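Local coordinates for RagB/SusD family nutrient uptake outer membrane protein (Bacteroides thetaiotaomicron, PDB 7KV2) that probably binds beta-glucan at the cell surface as a SusD-family outer membrane protein, aiding glycan uptake by this gut bacterium, at residues T297-P309 with D313-R325. Residues are numbered along the deposited sequence; the frame is centred on the assembly and turned at random.
Sequences TALPTLISPYIWP and DNHDRGWGFCPVR
Thr-301 and Leu-302, on the short helix 299-303, meet the indole of Trp-319 with one methyl each. CG2 of Thr-301 stands over the face of the five-membered ring, 3.7 Å from its centroid, a CH-pi contact, while CD2 of Leu-302 packs 3.6 Å from CE3 on the six-membered ring. With chi1 at -66°, the threonine OG1 sits beside its backbone N and CG2 is left anti to it, over the indole; OG1 hydrogen-bonds with Glu-393 O and Trp-396 NE1 and accepts from a water that also donates to Arg-317 O. The backbones join here too: Trp-319 N donates to Thr-301 O (2.7 Å), and Phe-321 N donates to Leu-302 O. Gly-318 fits tightly, since a side chain would clash with Thr-301 O and Ser-304 CB. Replacing Trp-319 with an alanine would probably strip both methyls of their aromatic partner and open a gap beside them. Farther along, Trp-308 sets its CB against Arg-317 CB (3.9 Å) and brings its indole edge to His-315 O; its NE1 hydrogen-bonds to Thr-312. Within this SusD-family fold the chain after helix 299-303 doubles back on itself; helix 70-75 meets Ile-303 and Cys-322, strand 373-375 touches Ile-303 and Pro-305, and helix 346-355 packs on Trp-308.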
ATOM      1  N   THR A 297       3.053  -8.602  10.822  1.00 17.00           N
ATOM      2  CA  THR A 297       1.838  -8.177  10.109  1.00 15.75           C
ATOM      3  C   THR A 297       0.828  -9.304  10.161  1.00 16.40           C
ATOM      4  O   THR A 297       1.201 -10.469  10.152  1.00 14.64           O
ATOM      5  CB  THR A 297       2.141  -7.743   8.662  1.00 15.66           C
ATOM      6  OG1 THR A 297       0.923  -7.458   8.018  1.00 15.11           O
ATOM      7  CG2 THR A 297       2.857  -8.777   7.834  1.00 15.77           C
ATOM      8  N   ALA A 298      -0.438  -8.947  10.150  1.00 16.74           N
ATOM      9  CA  ALA A 298      -1.550  -9.898  10.035  1.00 17.04           C
ATOM     10  C   ALA A 298      -1.799 -10.253   8.574  1.00 17.29           C
ATOM     11  O   ALA A 298      -2.589 -11.179   8.341  1.00 16.70           O
ATOM     12  CB  ALA A 298      -2.800  -9.252  10.615  1.00 18.20           C
ATOM     13  N   LEU A 299      -1.221  -9.511   7.616  1.00 15.60           N
ATOM     14  CA  LEU A 299      -1.693  -9.585   6.189  1.00 15.08           C
ATOM     15  C   LEU A 299      -1.695 -11.031   5.693  1.00 14.91           C
ATOM     16  O   LEU A 299      -2.706 -11.476   5.136  1.00 15.12           O
ATOM     17  CB  LEU A 299      -0.923  -8.611   5.298  1.00 14.76           C
ATOM     18  CG  LEU A 299      -1.214  -8.704   3.806  1.00 14.79           C
ATOM     19  CD1 LEU A 299      -2.665  -8.402   3.496  1.00 13.51           C
ATOM     20  CD2 LEU A 299      -0.331  -7.808   2.968  1.00 15.63           C
ATOM     21  N   PRO A 300      -0.601 -11.814   5.843  1.00 14.35           N
ATOM     22  CA  PRO A 300      -0.575 -13.191   5.331  1.00 14.85           C
ATOM     23  C   PRO A 300      -1.668 -14.066   5.950  1.00 15.29           C
ATOM     24  O   PRO A 300      -2.188 -14.893   5.259  1.00 15.44           O
ATOM     25  CB  PRO A 300       0.847 -13.667   5.629  1.00 15.39           C
ATOM     26  CG  PRO A 300       1.645 -12.392   5.664  1.00 15.34           C
ATOM     27  CD  PRO A 300       0.716 -11.417   6.353  1.00 15.05           C
ATOM     28  N   THR A 301      -2.004 -13.875   7.220  1.00 14.83           N
ATOM     29  CA  THR A 301      -3.096 -14.655   7.860  1.00 15.18           C
ATOM     30  C   THR A 301      -4.399 -14.312   7.121  1.00 14.89           C
ATOM     31  O   THR A 301      -5.208 -15.221   6.837  1.00 16.75           O
ATOM     32  CB  THR A 301      -3.195 -14.383   9.365  1.00 18.06           C
ATOM     33  OG1 THR A 301      -2.006 -14.876  10.017  1.00 18.05           O
ATOM     34  CG2 THR A 301      -4.417 -15.068   9.947  1.00 18.09           C
ATOM     35  N   LEU A 302      -4.637 -13.040   6.829  1.00 15.72           N
ATOM     36  CA  LEU A 302      -5.923 -12.596   6.204  1.00 15.55           C
ATOM     37  C   LEU A 302      -6.161 -13.295   4.864  1.00 15.77           C
ATOM     38  O   LEU A 302      -7.287 -13.809   4.681  1.00 16.26           O
ATOM     39  CB  LEU A 302      -5.908 -11.084   6.001  1.00 15.97           C
ATOM     40  CG  LEU A 302      -5.985 -10.291   7.301  1.00 17.82           C
ATOM     41  CD1 LEU A 302      -5.722  -8.816   7.087  1.00 16.86           C
ATOM     42  CD2 LEU A 302      -7.339 -10.479   7.956  1.00 21.87           C
ATOM     43  N   ILE A 303      -5.131 -13.477   4.025  1.00 15.45           N
ATOM     44  CA  ILE A 303      -5.328 -13.767   2.570  1.00 14.22           C
ATOM     45  C   ILE A 303      -4.796 -15.144   2.158  1.00 15.25           C
ATOM     46  O   ILE A 303      -4.851 -15.453   0.975  1.00 15.21           O
ATOM     47  CB  ILE A 303      -4.680 -12.636   1.761  1.00 15.18           C
ATOM     48  CG1 ILE A 303      -3.154 -12.699   1.916  1.00 16.79           C
ATOM     49  CG2 ILE A 303      -5.271 -11.280   2.142  1.00 14.95           C
ATOM     50  CD1 ILE A 303      -2.383 -11.823   0.968  1.00 17.68           C
ATOM     51  N   SER A 304      -4.396 -15.990   3.103  1.00 14.09           N
ATOM     52  CA  SER A 304      -3.956 -17.374   2.807  1.00 14.34           C
ATOM     53  C   SER A 304      -5.119 -18.343   2.962  1.00 15.81           C
ATOM     54  O   SER A 304      -6.141 -18.014   3.576  1.00 15.81           O
ATOM     55  CB  SER A 304      -2.777 -17.664   3.657  1.00 15.43           C
ATOM     56  OG  SER A 304      -1.729 -16.752   3.292  1.00 15.59           O
ATOM     57  N   PRO A 305      -5.031 -19.528   2.341  1.00 15.44           N
ATOM     58  CA  PRO A 305      -6.178 -20.425   2.215  1.00 17.16           C
ATOM     59  C   PRO A 305      -6.585 -20.946   3.599  1.00 17.44           C
ATOM     60  O   PRO A 305      -5.780 -21.258   4.447  1.00 17.59           O
ATOM     61  CB  PRO A 305      -5.739 -21.592   1.344  1.00 15.92           C
ATOM     62  CG  PRO A 305      -4.382 -21.199   0.820  1.00 17.53           C
ATOM     63  CD  PRO A 305      -3.838 -20.065   1.673  1.00 16.09           C
ATOM     64  N   TYR A 306      -7.893 -21.011   3.801  1.00 18.23           N
ATOM     65  CA  TYR A 306      -8.495 -21.459   5.069  1.00 16.53           C
ATOM     66  C   TYR A 306      -8.247 -22.963   5.249  1.00 16.79           C
ATOM     67  O   TYR A 306      -8.573 -23.782   4.328  1.00 16.44           O
ATOM     68  CB  TYR A 306      -9.982 -21.104   5.041  1.00 19.03           C
ATOM     69  CG  TYR A 306     -10.676 -21.168   6.385  1.00 18.43           C
ATOM     70  CD1 TYR A 306     -10.229 -20.433   7.459  1.00 18.64           C
ATOM     71  CD2 TYR A 306     -11.832 -21.938   6.547  1.00 18.21           C
ATOM     72  CE1 TYR A 306     -10.896 -20.444   8.678  1.00 18.88           C
ATOM     73  CE2 TYR A 306     -12.512 -21.948   7.747  1.00 18.07           C
ATOM     74  CZ  TYR A 306     -12.058 -21.189   8.800  1.00 19.37           C
ATOM     75  OH  TYR A 306     -12.714 -21.190   9.988  1.00 19.75           O
ATOM     76  N   ILE A 307      -7.664 -23.305   6.397  1.00 15.06           N
ATOM     77  CA  ILE A 307      -7.338 -24.690   6.836  1.00 15.78           C
ATOM     78  C   ILE A 307      -6.528 -25.390   5.734  1.00 18.35           C
ATOM     79  O   ILE A 307      -6.724 -26.606   5.455  1.00 18.23           O
ATOM     80  CB  ILE A 307      -8.576 -25.468   7.278  1.00 17.51           C
ATOM     81  CG1 ILE A 307      -9.581 -24.540   7.984  1.00 19.70           C
ATOM     82  CG2 ILE A 307      -8.155 -26.634   8.151  1.00 17.64           C
ATOM     83  CD1 ILE A 307     -10.854 -25.243   8.422  1.00 20.82           C
ATOM     84  N   TRP A 308      -5.616 -24.629   5.129  1.00 16.64           N
ATOM     85  CA  TRP A 308      -4.512 -25.216   4.319  1.00 17.02           C
ATOM     86  C   TRP A 308      -3.706 -26.162   5.203  1.00 17.37           C
ATOM     87  O   TRP A 308      -3.440 -25.861   6.365  1.00 17.17           O
ATOM     88  CB  TRP A 308      -3.632 -24.100   3.754  1.00 17.16           C
ATOM     89  CG  TRP A 308      -2.501 -24.608   2.921  1.00 18.47           C
ATOM     90  CD1 TRP A 308      -1.210 -24.765   3.319  1.00 18.07           C
ATOM     91  CD2 TRP A 308      -2.567 -25.043   1.556  1.00 17.68           C
ATOM     92  NE1 TRP A 308      -0.456 -25.214   2.265  1.00 18.55           N
ATOM     93  CE2 TRP A 308      -1.256 -25.423   1.183  1.00 17.40           C
ATOM     94  CE3 TRP A 308      -3.568 -25.075   0.586  1.00 16.69           C
ATOM     95  CZ2 TRP A 308      -0.962 -25.896  -0.093  1.00 17.24           C
ATOM     96  CZ3 TRP A 308      -3.270 -25.527  -0.679  1.00 19.30           C
ATOM     97  CH2 TRP A 308      -1.986 -25.968  -1.000  1.00 18.30           C
ATOM     98  N   PRO A 309      -3.284 -27.335   4.683  1.00 18.98           N
ATOM     99  CA  PRO A 309      -2.310 -28.156   5.409  1.00 19.97           C
ATOM    100  C   PRO A 309      -0.911 -27.491   5.465  1.00 21.38           C
ATOM    101  O   PRO A 309      -0.131 -27.640   4.540  1.00 21.54           O
ATOM    102  CB  PRO A 309      -2.365 -29.459   4.607  1.00 21.79           C
ATOM    103  CG  PRO A 309      -2.724 -29.030   3.193  1.00 21.13           C
ATOM    104  CD  PRO A 309      -3.730 -27.915   3.404  1.00 19.69           C
ATOM    105  N   ASP A 313       3.806 -27.483   0.091  1.00 21.03           N
ATOM    106  CA  ASP A 313       4.363 -26.473  -0.850  1.00 21.60           C
ATOM    107  C   ASP A 313       4.916 -25.274  -0.058  1.00 20.39           C
ATOM    108  O   ASP A 313       5.044 -24.171  -0.650  1.00 18.55           O
ATOM    109  CB  ASP A 313       3.298 -26.050  -1.885  1.00 22.58           C
ATOM    110  CG  ASP A 313       3.883 -25.371  -3.118  1.00 26.70           C
ATOM    111  OD1 ASP A 313       4.975 -25.776  -3.529  1.00 24.82           O
ATOM    112  OD2 ASP A 313       3.276 -24.393  -3.637  1.00 23.33           O
ATOM    113  N   ASN A 314       5.352 -25.470   1.203  1.00 20.88           N
ATOM    114  CA  ASN A 314       5.981 -24.419   2.032  1.00 21.22           C
ATOM    115  C   ASN A 314       5.049 -23.212   2.128  1.00 20.83           C
ATOM    116  O   ASN A 314       5.533 -22.115   2.284  1.00 17.30           O
ATOM    117  CB  ASN A 314       7.343 -23.986   1.494  1.00 27.89           C
ATOM    118  CG  ASN A 314       8.399 -25.051   1.735  1.00 31.73           C
ATOM    119  OD1 ASN A 314       9.265 -25.241   0.894  1.00 43.13           O
ATOM    120  ND2 ASN A 314       8.372 -25.695   2.888  1.00 34.67           N
ATOM    121  N   HIS A 315       3.751 -23.463   2.102  1.00 18.13           N
ATOM    122  CA  HIS A 315       2.724 -22.430   2.394  1.00 18.77           C
ATOM    123  C   HIS A 315       2.011 -22.822   3.666  1.00 18.71           C
ATOM    124  O   HIS A 315       1.812 -24.057   3.892  1.00 17.27           O
ATOM    125  CB  HIS A 315       1.734 -22.331   1.221  1.00 16.23           C
ATOM    126  CG  HIS A 315       2.247 -21.561   0.048  1.00 17.51           C
ATOM    127  ND1 HIS A 315       3.233 -22.034  -0.801  1.00 17.71           N
ATOM    128  CD2 HIS A 315       1.923 -20.325  -0.393  1.00 16.96           C
ATOM    129  CE1 HIS A 315       3.476 -21.127  -1.735  1.00 19.60           C
ATOM    130  NE2 HIS A 315       2.660 -20.053  -1.525  1.00 17.47           N
ATOM    131  N   ASP A 316       1.500 -21.809   4.363  1.00 17.83           N
ATOM    132  CA  ASP A 316       0.692 -21.951   5.598  1.00 16.78           C
ATOM    133  C   ASP A 316      -0.719 -21.393   5.354  1.00 19.21           C
ATOM    134  O   ASP A 316      -0.985 -20.736   4.292  1.00 17.76           O
ATOM    135  CB  ASP A 316       1.385 -21.286   6.771  1.00 17.28           C
ATOM    136  CG  ASP A 316       2.522 -22.068   7.433  1.00 18.54           C
ATOM    137  OD1 ASP A 316       2.859 -23.194   6.970  1.00 19.44           O
ATOM    138  OD2 ASP A 316       3.092 -21.519   8.394  1.00 22.02           O
ATOM    139  N   ARG A 317      -1.594 -21.683   6.311  1.00 17.96           N
ATOM    140  CA  ARG A 317      -3.032 -21.370   6.255  1.00 17.39           C
ATOM    141  C   ARG A 317      -3.299 -19.909   6.613  1.00 16.84           C
ATOM    142  O   ARG A 317      -2.518 -19.247   7.273  1.00 16.32           O
ATOM    143  CB  ARG A 317      -3.792 -22.297   7.216  1.00 18.43           C
ATOM    144  CG  ARG A 317      -3.476 -22.061   8.687  1.00 20.41           C
ATOM    145  CD  ARG A 317      -3.835 -23.288   9.492  1.00 24.24           C
ATOM    146  NE  ARG A 317      -3.743 -22.950  10.887  1.00 28.40           N
ATOM    147  CZ  ARG A 317      -3.293 -23.761  11.829  1.00 32.25           C
ATOM    148  NH1 ARG A 317      -2.872 -24.972  11.519  1.00 29.45           N
ATOM    149  NH2 ARG A 317      -3.292 -23.342  13.092  1.00 34.48           N
ATOM    150  N   GLY A 318      -4.504 -19.475   6.287  1.00 15.93           N
ATOM    151  CA  GLY A 318      -5.010 -18.156   6.650  1.00 16.25           C
ATOM    152  C   GLY A 318      -6.509 -18.191   6.754  1.00 15.93           C
ATOM    153  O   GLY A 318      -7.034 -19.286   7.035  1.00 16.08           O
ATOM    154  N   TRP A 319      -7.169 -17.055   6.506  1.00 16.38           N
ATOM    155  CA  TRP A 319      -8.639 -16.928   6.670  1.00 14.96           C
ATOM    156  C   TRP A 319      -9.410 -16.847   5.346  1.00 16.59           C
ATOM    157  O   TRP A 319     -10.626 -16.652   5.405  1.00 16.82           O
ATOM    158  CB  TRP A 319      -8.904 -15.718   7.556  1.00 16.26           C
ATOM    159  CG  TRP A 319      -8.391 -15.864   8.949  1.00 17.19           C
ATOM    160  CD1 TRP A 319      -8.085 -17.003   9.629  1.00 18.89           C
ATOM    161  CD2 TRP A 319      -8.233 -14.789   9.886  1.00 17.98           C
ATOM    162  NE1 TRP A 319      -7.703 -16.689  10.909  1.00 19.87           N
ATOM    163  CE2 TRP A 319      -7.791 -15.347  11.097  1.00 18.49           C
ATOM    164  CE3 TRP A 319      -8.403 -13.412   9.792  1.00 20.49           C
ATOM    165  CZ2 TRP A 319      -7.479 -14.564  12.204  1.00 20.59           C
ATOM    166  CZ3 TRP A 319      -8.102 -12.633  10.889  1.00 22.35           C
ATOM    167  CH2 TRP A 319      -7.649 -13.212  12.076  1.00 19.93           C
ATOM    168  N   GLY A 320      -8.746 -16.957   4.188  1.00 15.44           N
ATOM    169  CA  GLY A 320      -9.352 -17.018   2.847  1.00 15.85           C
ATOM    170  C   GLY A 320      -9.976 -15.694   2.381  1.00 15.75           C
ATOM    171  O   GLY A 320     -10.938 -15.709   1.570  1.00 16.06           O
ATOM    172  N   PHE A 321      -9.470 -14.569   2.841  1.00 15.32           N
ATOM    173  CA  PHE A 321      -9.793 -13.268   2.233  1.00 14.65           C
ATOM    174  C   PHE A 321      -8.959 -13.045   0.981  1.00 18.34           C
ATOM    175  O   PHE A 321      -7.845 -13.619   0.817  1.00 15.80           O
ATOM    176  CB  PHE A 321      -9.676 -12.119   3.216  1.00 15.44           C
ATOM    177  CG  PHE A 321     -10.698 -12.175   4.337  1.00 15.99           C
ATOM    178  CD1 PHE A 321     -11.980 -11.678   4.174  1.00 16.43           C
ATOM    179  CD2 PHE A 321     -10.343 -12.661   5.586  1.00 16.56           C
ATOM    180  CE1 PHE A 321     -12.904 -11.729   5.219  1.00 15.61           C
ATOM    181  CE2 PHE A 321     -11.254 -12.723   6.634  1.00 18.43           C
ATOM    182  CZ  PHE A 321     -12.531 -12.219   6.455  1.00 17.38           C
ATOM    183  N   CYS A 322      -9.490 -12.144   0.145  1.00 15.28           N
ATOM    184  CA  CYS A 322      -8.881 -11.664  -1.103  1.00 15.23           C
ATOM    185  C   CYS A 322      -8.288 -12.787  -1.949  1.00 16.38           C
ATOM    186  O   CYS A 322      -7.139 -12.653  -2.363  1.00 17.26           O
ATOM    187  CB  CYS A 322      -7.840 -10.617  -0.787  1.00 17.92           C
ATOM    188  SG  CYS A 322      -8.583  -9.138  -0.054  1.00 20.31           S
ATOM    189  N   PRO A 323      -9.057 -13.828  -2.337  1.00 16.67           N
ATOM    190  CA  PRO A 323      -8.655 -14.738  -3.418  1.00 17.81           C
ATOM    191  C   PRO A 323      -8.335 -13.912  -4.663  1.00 16.83           C
ATOM    192  O   PRO A 323      -8.853 -12.793  -4.827  1.00 13.86           O
ATOM    193  CB  PRO A 323      -9.898 -15.544  -3.815  1.00 19.02           C
ATOM    194  CG  PRO A 323     -10.878 -15.317  -2.734  1.00 19.19           C
ATOM    195  CD  PRO A 323     -10.418 -14.139  -1.900  1.00 16.72           C
ATOM    196  N   VAL A 324      -7.375 -14.387  -5.449  1.00 16.14           N
ATOM    197  CA  VAL A 324      -7.034 -13.735  -6.730  1.00 15.34           C
ATOM    198  C   VAL A 324      -8.034 -14.227  -7.798  1.00 15.08           C
ATOM    199  O   VAL A 324      -8.295 -15.434  -7.877  1.00 15.27           O
ATOM    200  CB  VAL A 324      -5.582 -14.032  -7.138  1.00 16.47           C
ATOM    201  CG1 VAL A 324      -5.335 -13.493  -8.540  1.00 16.95           C
ATOM    202  CG2 VAL A 324      -4.605 -13.491  -6.100  1.00 15.31           C
ATOM    203  N   ARG A 325      -8.644 -13.282  -8.521  1.00 17.68           N
ATOM    204  CA  ARG A 325      -9.619 -13.580  -9.608  1.00 16.98           C
ATOM    205  C   ARG A 325      -8.984 -14.463 -10.674  1.00 16.91           C
ATOM    206  O   ARG A 325      -7.811 -14.254 -11.061  1.00 16.21           O
ATOM    207  CB  ARG A 325     -10.127 -12.291 -10.245  1.00 18.47           C
ATOM    208  CG  ARG A 325     -10.826 -11.363  -9.263  1.00 17.17           C
ATOM    209  CD  ARG A 325     -11.326 -10.164 -10.008  1.00 19.77           C
ATOM    210  NE  ARG A 325     -12.047  -9.214  -9.169  1.00 20.31           N
ATOM    211  CZ  ARG A 325     -13.062  -8.473  -9.600  1.00 20.05           C
ATOM    212  NH1 ARG A 325     -13.569  -8.645 -10.815  1.00 21.05           N
ATOM    213  NH2 ARG A 325     -13.617  -7.604  -8.786  1.00 19.30           N
TER
HETATM  214  O   HOH W   1      -1.943 -18.045   9.836  1.00 37.00           O
HETATM  215  O   HOH W   2      -5.036 -14.226  -1.468  1.00 14.49           O
HETATM  216  O   HOH W   3      -6.865 -21.445   8.557  1.00 17.20           O